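Local coordinates for Avidin/streptavidin (Shewanella denitrificans, PDB 3SZH), which probably binds biotin tightly, as a member of the avidin/streptavidin family, in a pocket at one end of its beta-barrel, at residues Ala12-Asn15 and Ser19-Tyr22; Gly34-Arg39 and Thr78-Phe83; Asn53-Val56 and Ile61-Ser64. All blocks are in the same frame, centred on the assembly; numbering follows the deposited sequence. Where two conformers were deposited one is given.

Overall arrangement
The three contacts belong to one closed antiparallel barrel of eight strands and meet in its interior. Interaction 1 joins strands 11-14 and 20-26, and its Ser-19 CB packs 3.3 Å from Tyr-36 OH of interaction 2; the centres of the two contacts lie about 7 Å apart. Interaction 2 spans the barrel between strands 31-37 and 73-85, and its Trp-80 N bonds to Phe-63 O of interaction 3 at 2.8 Å. Interaction 3 lies about 13 Å, centre to centre, from interaction 1, bridged by Leu-21 and Phe-63. Asn-15, Ser-19, Tyr-36 and Trp-80 probably line the biotin pocket, empty here; the Trp-55 and Ser-62 face of interaction 3 packs on the second subunit, which interaction 2 also touches.

Interaction 1: Ala12-Asn15 and Ser19-Tyr22; sequences AWVN and STLY
Asn-15 OD1 is gripped by two backbone N-H groups. Ser-19 N reaches it across the contact at 3.0 Å, from well above the amide's carbonyl plane, and Asp-17 N bonds to the same oxygen in an Asx turn. Setting CG between the backbone N and the carbonyl carbon (chi1 75°) brings OD1 to Ser-19 N. Asn-15 N in turn donates to Ser-19 O at 2.9 Å. Asn-15 thus holds Ser-19 with both its side chain and its main chain, whereas Ser-19 answers directly with backbone atoms alone. Through its other end the amide joins a water bridge: Asn-15 ND2 donates to a water 2.9 Å away, which also bonds to Ser-19 OG, itself bonded to Arg-39 N. In streptavidin the corresponding asparagine and serine hold the ureido oxygen of biotin, so the water probably marks the equivalent place in this unliganded pocket. Strands 11-14 and 20-26 form an antiparallel beta-hairpin of the avidin barrel, and on the side away from its turn Trp-13 and Leu-21 are coupled by two backbone hydrogen bonds, Trp-13 N to Leu-21 O and Leu-21 N to Trp-13 O, each 2.9 Å. Their side chains lie on one face, with Leu-21 O at the edge of the indole, near its plane, and Leu-21 CD2 4.4 Å from Trp-13 CD1; indole NE1 bonds to Ser-11 OG. Ala-12, Val-14, Thr-20 and Tyr-22 occupy the other face, where Thr-20 CG2 rests over the centre of the phenol ring and Thr-20 OG1 bonds to Arg-39 NH1.

Interaction 2: Gly34-Arg39 and Thr78-Phe83; sequences GSYINR and TSWSGF
The Tyr-36 ring carries Trp-80 CH2 over one face, 3.7 Å above the plane and displaced toward the rim, and the Trp-80 ring has Thr-78 CG2 above one of its own faces. Across the interior of the avidin-type beta-barrel, this pair is how strands 31-37 and 73-85 meet here, for their backbones stay far apart. The two rings meet obliquely, the phenol plane at 36° to the six-membered ring of Trp-80 and the centroids of those rings 4.8 Å apart. Tyr-36 CG stands anti to the backbone N (chi1 -168°), which carries the phenol inward and brings its CZ to 3.6 Å from Trp-80 CZ2. Around the indole, the Phe-63 ring stacks on it, the Trp-97 ring meets it at a steep angle, and NE1 is held by Asp-115 OD2. Exchanging Tyr-36 for alanine would probably open a gap beside Trp-80 and take away a hydroxyl that, as in streptavidin, is likely to help hold the ureido oxygen of biotin. That hydroxyl packs against both Asn-15 and Ser-19, and its nearest approach to the indole is the 3.5 Å between Tyr-36 OH and Trp-80 CZ2.

Interaction 3: Asn53-Val56 and Ile61-Ser64; sequences NGWV and ISFS
Gly-54 and Phe-63 face each other at the tightest point of this antiparallel beta-hairpin, their CA atoms 4.1 Å apart in a non-hydrogen-bonded pair of the avidin barrel. A side chain on Gly-54 would run into Ser-62 O and the Phe-63 backbone, and at this backbone conformation also into the preceding carbonyl. The bare CA instead gives a CA-H...O contact to Ser-62 O at 3.1 Å. On either side of this pair the strands are laced by backbone hydrogen bonds: Asn-53 with Ser-64, and Trp-55 with Ser-62, each in both directions, with Ser-64 N to Asn-53 O at 2.9 Å. On the same interior face Val-56 CG2 meets Ile-61 CG1 at 4.0 Å, the two side chains crossing at a slant. Phe-63 CG sits between its backbone N and carbonyl carbon (chi1 58°), and the ring leads away from the neighbouring strand into the barrel, where it touches Leu-21. The opposite face is looser across the strands, yet it is covered by the second subunit rather than by solvent. Here the Trp-55 indole turns away; the Ser-62 hydroxyl near its edge was modelled in two conformers, so that approach is doubtful. Polar groups on this face also find partners across the dimer: Asn-53 ND2 bonds to Glu-31 OE2 of the second subunit, and Ser-64 O, which already accepts from Asn-53 N, takes a second bond from Trp-55 NE1 of that subunit. Within the hairpin, Asn-53 OD1 stands 3.7 Å from Ser-64 O and 4.2 Å from Ser-64 CB.

Interaction 1: Ala12-Asn15 and Ser19-Tyr22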
loop_
_atom_site.group_PDB
_atom_site.type_symbol
_atom_site.label_atom_id
_atom_site.label_comp_id
_atom_site.label_asym_id
_atom_site.label_seq_id
_atom_site.Cartn_x
_atom_site.Cartn_y
_atom_site.Cartn_z
ATOM N N ALA B 12 17.206 1.044 -6.700
ATOM C CA ALA B 12 17.032 -0.278 -6.112
ATOM C C ALA B 12 17.469 -0.281 -4.651
ATOM O O ALA B 12 18.429 0.396 -4.256
ATOM C CB ALA B 12 17.792 -1.317 -6.877
ATOM N N TRP B 13 16.773 -1.086 -3.867
ATOM C CA TRP B 13 16.859 -1.042 -2.396
ATOM C C TRP B 13 16.769 -2.459 -1.871
ATOM O O TRP B 13 15.849 -3.159 -2.271
ATOM C CB TRP B 13 15.741 -0.150 -1.829
ATOM C CG TRP B 13 15.631 1.165 -2.510
ATOM C CD1 TRP B 13 14.942 1.458 -3.645
ATOM C CD2 TRP B 13 16.311 2.355 -2.149
ATOM N NE1 TRP B 13 15.123 2.761 -4.005
ATOM C CE2 TRP B 13 15.955 3.339 -3.091
ATOM C CE3 TRP B 13 17.203 2.706 -1.098
ATOM C CZ2 TRP B 13 16.480 4.647 -3.046
ATOM C CZ3 TRP B 13 17.705 4.020 -1.047
ATOM C CH2 TRP B 13 17.325 4.966 -2.001
ATOM N N VAL B 14 17.655 -2.870 -0.966
ATOM C CA VAL B 14 17.742 -4.269 -0.515
ATOM C C VAL B 14 17.546 -4.337 0.991
ATOM O O VAL B 14 18.230 -3.650 1.749
ATOM C CB VAL B 14 19.105 -4.942 -0.888
ATOM C CG1 VAL B 14 19.033 -6.427 -0.687
ATOM C CG2 VAL B 14 19.484 -4.657 -2.318
ATOM N N ASN B 15 16.637 -5.175 1.453
ATOM C CA ASN B 15 16.368 -5.280 2.886
ATOM C C ASN B 15 17.238 -6.311 3.596
ATOM O O ASN B 15 18.137 -6.928 3.030
ATOM C CB ASN B 15 14.855 -5.486 3.172
ATOM C CG ASN B 15 14.365 -6.893 2.860
ATOM O OD1 ASN B 15 15.155 -7.815 2.636
ATOM N ND2 ASN B 15 13.045 -7.070 2.862
ATOM N N SER B 19 16.096 -9.180 0.079
ATOM C CA SER B 19 15.055 -8.918 -0.936
ATOM C C SER B 19 15.217 -7.538 -1.516
ATOM O O SER B 19 15.569 -6.609 -0.795
ATOM C CB SER B 19 13.689 -9.038 -0.285
ATOM O OG SER B 19 13.525 -10.323 0.275
ATOM N N THR B 20 14.925 -7.378 -2.805
ATOM C CA THR B 20 15.135 -6.098 -3.476
ATOM C C THR B 20 13.836 -5.512 -4.038
ATOM O O THR B 20 13.079 -6.193 -4.744
ATOM C CB THR B 20 16.129 -6.227 -4.636
ATOM O OG1 THR B 20 17.333 -6.817 -4.141
ATOM C CG2 THR B 20 16.447 -4.878 -5.291
ATOM N N LEU B 21 13.619 -4.238 -3.733
ATOM C CA LEU B 21 12.703 -3.364 -4.446
ATOM C C LEU B 21 13.417 -2.654 -5.570
ATOM O O LEU B 21 14.374 -1.910 -5.327
ATOM C CB LEU B 21 12.077 -2.343 -3.498
ATOM C CG LEU B 21 11.217 -1.247 -4.144
ATOM C CD1 LEU B 21 9.949 -1.850 -4.728
ATOM C CD2 LEU B 21 10.869 -0.144 -3.168
ATOM N N TYR B 22 12.956 -2.885 -6.791
ATOM C CA TYR B 22 13.427 -2.209 -8.006
ATOM C C TYR B 22 12.388 -1.163 -8.365
ATOM O O TYR B 22 11.308 -1.530 -8.881
ATOM C CB TYR B 22 13.609 -3.218 -9.150
ATOM C CG TYR B 22 14.542 -4.365 -8.846
ATOM C CD1 TYR B 22 14.048 -5.545 -8.264
ATOM C CD2 TYR B 22 15.919 -4.280 -9.117
ATOM C CE1 TYR B 22 14.885 -6.619 -7.982
ATOM C CE2 TYR B 22 16.766 -5.342 -8.854
ATOM C CZ TYR B 22 16.233 -6.517 -8.291
ATOM O OH TYR B 22 17.040 -7.596 -7.985
HETATM O O HOH W 1 12.178 -9.833 2.668
#

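Interaction 2: Gly34-Arg39 and Thr78-Phe83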
loop_
_atom_site.group_PDB
_atom_site.type_symbol
_atom_site.label_atom_id
_atom_site.label_comp_id
_atom_site.label_asym_id
_atom_site.label_seq_id
_atom_site.Cartn_x
_atom_site.Cartn_y
_atom_site.Cartn_z
ATOM N N GLY B 34 7.170 -0.663 -10.118
ATOM C CA GLY B 34 8.432 -1.363 -9.965
ATOM C C GLY B 34 8.228 -2.850 -9.869
ATOM O O GLY B 34 7.152 -3.384 -10.209
ATOM N N SER B 35 9.262 -3.546 -9.431
ATOM C CA SER B 35 9.284 -4.996 -9.254
ATOM C C SER B 35 9.905 -5.304 -7.905
ATOM O O SER B 35 10.733 -4.532 -7.408
ATOM C CB SER B 35 10.108 -5.687 -10.337
ATOM O OG SER B 35 9.586 -5.460 -11.641
ATOM N N TYR B 36 9.558 -6.438 -7.324
ATOM C CA TYR B 36 10.121 -6.906 -6.065
ATOM C C TYR B 36 10.596 -8.332 -6.246
ATOM O O TYR B 36 9.864 -9.173 -6.797
ATOM C CB TYR B 36 9.065 -6.820 -4.986
ATOM C CG TYR B 36 9.558 -7.003 -3.584
ATOM C CD1 TYR B 36 9.639 -8.260 -3.015
ATOM C CD2 TYR B 36 9.976 -5.910 -2.828
ATOM C CE1 TYR B 36 10.082 -8.443 -1.704
ATOM C CE2 TYR B 36 10.409 -6.077 -1.494
ATOM C CZ TYR B 36 10.450 -7.348 -0.965
ATOM O OH TYR B 36 10.875 -7.506 0.342
ATOM N N ILE B 37 11.807 -8.602 -5.757
ATOM C CA ILE B 37 12.307 -9.969 -5.695
ATOM C C ILE B 37 12.581 -10.326 -4.248
ATOM O O ILE B 37 13.437 -9.706 -3.585
ATOM C CB ILE B 37 13.531 -10.224 -6.585
ATOM C CG1 ILE B 37 13.188 -9.983 -8.061
ATOM C CG2 ILE B 37 14.062 -11.650 -6.362
ATOM C CD1 ILE B 37 14.360 -10.172 -9.043
ATOM N N ASN B 38 11.815 -11.289 -3.749
ATOM C CA ASN B 38 11.961 -11.815 -2.391
ATOM C C ASN B 38 13.096 -12.818 -2.361
ATOM O O ASN B 38 13.204 -13.708 -3.208
ATOM C CB ASN B 38 10.631 -12.494 -2.024
ATOM C CG ASN B 38 10.681 -13.272 -0.723
ATOM O OD1 ASN B 38 11.314 -12.856 0.245
ATOM N ND2 ASN B 38 9.983 -14.382 -0.686
ATOM N N ARG B 39 13.951 -12.677 -1.348
ATOM C CA ARG B 39 15.037 -13.638 -1.142
ATOM C C ARG B 39 15.131 -14.087 0.318
ATOM O O ARG B 39 16.199 -14.496 0.786
ATOM C CB ARG B 39 16.375 -13.053 -1.622
ATOM C CG ARG B 39 16.334 -12.663 -3.094
ATOM C CD ARG B 39 17.716 -12.353 -3.633
ATOM N NE ARG B 39 17.664 -11.770 -4.975
ATOM C CZ ARG B 39 17.444 -10.484 -5.226
ATOM N NH1 ARG B 39 17.265 -9.617 -4.244
ATOM N NH2 ARG B 39 17.384 -10.062 -6.477
ATOM N N THR B 78 1.486 -7.882 0.333
ATOM C CA THR B 78 2.252 -7.118 1.313
ATOM C C THR B 78 2.263 -5.653 0.940
ATOM O O THR B 78 2.380 -5.305 -0.237
ATOM C CB THR B 78 3.696 -7.632 1.416
ATOM O OG1 THR B 78 3.646 -9.004 1.796
ATOM C CG2 THR B 78 4.518 -6.846 2.472
ATOM N N SER B 79 2.088 -4.794 1.937
ATOM C CA SER B 79 2.146 -3.353 1.763
ATOM C C SER B 79 3.143 -2.773 2.750
ATOM O O SER B 79 3.105 -3.085 3.936
ATOM C CB SER B 79 0.808 -2.704 2.049
ATOM O OG SER B 79 -0.156 -3.195 1.155
ATOM N N TRP B 80 4.027 -1.923 2.271
ATOM C CA TRP B 80 5.037 -1.215 3.063
ATOM C C TRP B 80 4.692 0.265 3.088
ATOM O O TRP B 80 4.309 0.863 2.078
ATOM C CB TRP B 80 6.391 -1.379 2.390
ATOM C CG TRP B 80 7.029 -2.729 2.392
ATOM C CD1 TRP B 80 8.005 -3.162 3.230
ATOM C CD2 TRP B 80 6.795 -3.806 1.469
ATOM N NE1 TRP B 80 8.430 -4.416 2.891
ATOM C CE2 TRP B 80 7.685 -4.851 1.818
ATOM C CE3 TRP B 80 5.959 -3.974 0.347
ATOM C CZ2 TRP B 80 7.785 -6.031 1.072
ATOM C CZ3 TRP B 80 6.038 -5.165 -0.373
ATOM C CH2 TRP B 80 6.950 -6.168 -0.014
ATOM N N SER B 81 4.907 0.871 4.256
ATOM C CA SER B 81 4.847 2.318 4.434
ATOM C C SER B 81 6.162 2.740 5.051
ATOM O O SER B 81 6.608 2.129 6.025
ATOM C CB SER B 81 3.740 2.716 5.407
ATOM O OG SER B 81 2.463 2.342 4.918
ATOM N N GLY B 82 6.804 3.761 4.516
ATOM C CA GLY B 82 8.085 4.137 5.071
ATOM C C GLY B 82 8.599 5.450 4.558
ATOM O O GLY B 82 7.892 6.257 3.960
ATOM N N PHE B 83 9.859 5.699 4.875
ATOM C CA PHE B 83 10.468 6.990 4.584
ATOM C C PHE B 83 11.947 6.834 4.293
ATOM O O PHE B 83 12.626 5.935 4.799
ATOM C CB PHE B 83 10.239 7.972 5.741
ATOM C CG PHE B 83 10.727 7.464 7.061
ATOM C CD1 PHE B 83 9.875 6.745 7.892
ATOM C CD2 PHE B 83 12.051 7.677 7.464
ATOM C CE1 PHE B 83 10.328 6.243 9.106
ATOM C CE2 PHE B 83 12.498 7.183 8.662
ATOM C CZ PHE B 83 11.648 6.469 9.482
#

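Interaction 3: Asn53-Val56 and Ile61-Ser64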
loop_
_atom_site.group_PDB
_atom_site.type_symbol
_atom_site.label_atom_id
_atom_site.label_comp_id
_atom_site.label_asym_id
_atom_site.label_seq_id
_atom_site.Cartn_x
_atom_site.Cartn_y
_atom_site.Cartn_z
ATOM N N ASN B 53 3.184 -1.498 -7.040
ATOM C CA ASN B 53 2.698 -0.141 -7.240
ATOM C C ASN B 53 2.809 0.626 -5.915
ATOM O O ASN B 53 3.197 0.058 -4.902
ATOM C CB ASN B 53 1.272 -0.110 -7.850
ATOM C CG ASN B 53 0.253 -0.832 -7.012
ATOM O OD1 ASN B 53 0.405 -0.969 -5.791
ATOM N ND2 ASN B 53 -0.827 -1.294 -7.651
ATOM N N GLY B 54 2.508 1.923 -5.938
ATOM C CA GLY B 54 2.605 2.729 -4.721
ATOM C C GLY B 54 2.657 4.197 -5.039
ATOM O O GLY B 54 2.251 4.635 -6.128
ATOM N N TRP B 55 3.225 4.943 -4.086
ATOM C CA TRP B 55 3.266 6.413 -4.124
ATOM C C TRP B 55 4.539 6.903 -3.450
ATOM O O TRP B 55 5.000 6.311 -2.462
ATOM C CB TRP B 55 2.092 7.008 -3.327
ATOM C CG TRP B 55 0.743 6.706 -3.892
ATOM C CD1 TRP B 55 -0.155 5.812 -3.402
ATOM C CD2 TRP B 55 0.141 7.327 -5.032
ATOM N NE1 TRP B 55 -1.269 5.805 -4.210
ATOM C CE2 TRP B 55 -1.116 6.722 -5.217
ATOM C CE3 TRP B 55 0.551 8.333 -5.925
ATOM C CZ2 TRP B 55 -1.986 7.092 -6.266
ATOM C CZ3 TRP B 55 -0.297 8.701 -6.965
ATOM C CH2 TRP B 55 -1.556 8.080 -7.132
ATOM N N VAL B 56 5.052 8.025 -3.938
ATOM C CA VAL B 56 6.123 8.767 -3.277
ATOM C C VAL B 56 5.634 10.193 -3.040
ATOM O O VAL B 56 5.051 10.818 -3.932
ATOM C CB VAL B 56 7.415 8.738 -4.159
ATOM C CG1 VAL B 56 8.497 9.632 -3.603
ATOM C CG2 VAL B 56 7.909 7.306 -4.297
ATOM N N ILE B 61 7.079 7.181 1.320
ATOM C CA ILE B 61 6.821 6.198 0.253
ATOM C C ILE B 61 5.914 5.100 0.769
ATOM O O ILE B 61 6.015 4.655 1.927
ATOM C CB ILE B 61 8.152 5.600 -0.305
ATOM C CG1 ILE B 61 7.887 4.586 -1.427
ATOM C CG2 ILE B 61 9.025 5.040 0.818
ATOM C CD1 ILE B 61 9.116 4.119 -2.130
ATOM N N SER B 62 4.989 4.669 -0.077
ATOM C CA SER B 62 4.252 3.426 0.125
ATOM C C SER B 62 4.471 2.558 -1.107
ATOM O O SER B 62 4.514 3.069 -2.239
ATOM C CB SER B 62 2.749 3.673 0.356
ATOM O OG SER B 62 2.068 3.964 -0.837
ATOM N N PHE B 63 4.581 1.256 -0.905
ATOM C CA PHE B 63 4.570 0.347 -2.057
ATOM C C PHE B 63 3.957 -0.952 -1.639
ATOM O O PHE B 63 3.971 -1.316 -0.464
ATOM C CB PHE B 63 5.981 0.194 -2.674
ATOM C CG PHE B 63 7.046 -0.315 -1.728
ATOM C CD1 PHE B 63 7.763 0.554 -0.925
ATOM C CD2 PHE B 63 7.366 -1.690 -1.691
ATOM C CE1 PHE B 63 8.766 0.087 -0.076
ATOM C CE2 PHE B 63 8.389 -2.152 -0.827
ATOM C CZ PHE B 63 9.079 -1.261 -0.042
ATOM N N SER B 64 3.372 -1.647 -2.611
ATOM C CA SER B 64 2.654 -2.890 -2.315
ATOM C C SER B 64 2.800 -3.854 -3.476
ATOM O O SER B 64 2.885 -3.459 -4.659
ATOM C CB SER B 64 1.190 -2.560 -2.001
ATOM O OG SER B 64 0.339 -3.682 -1.838
#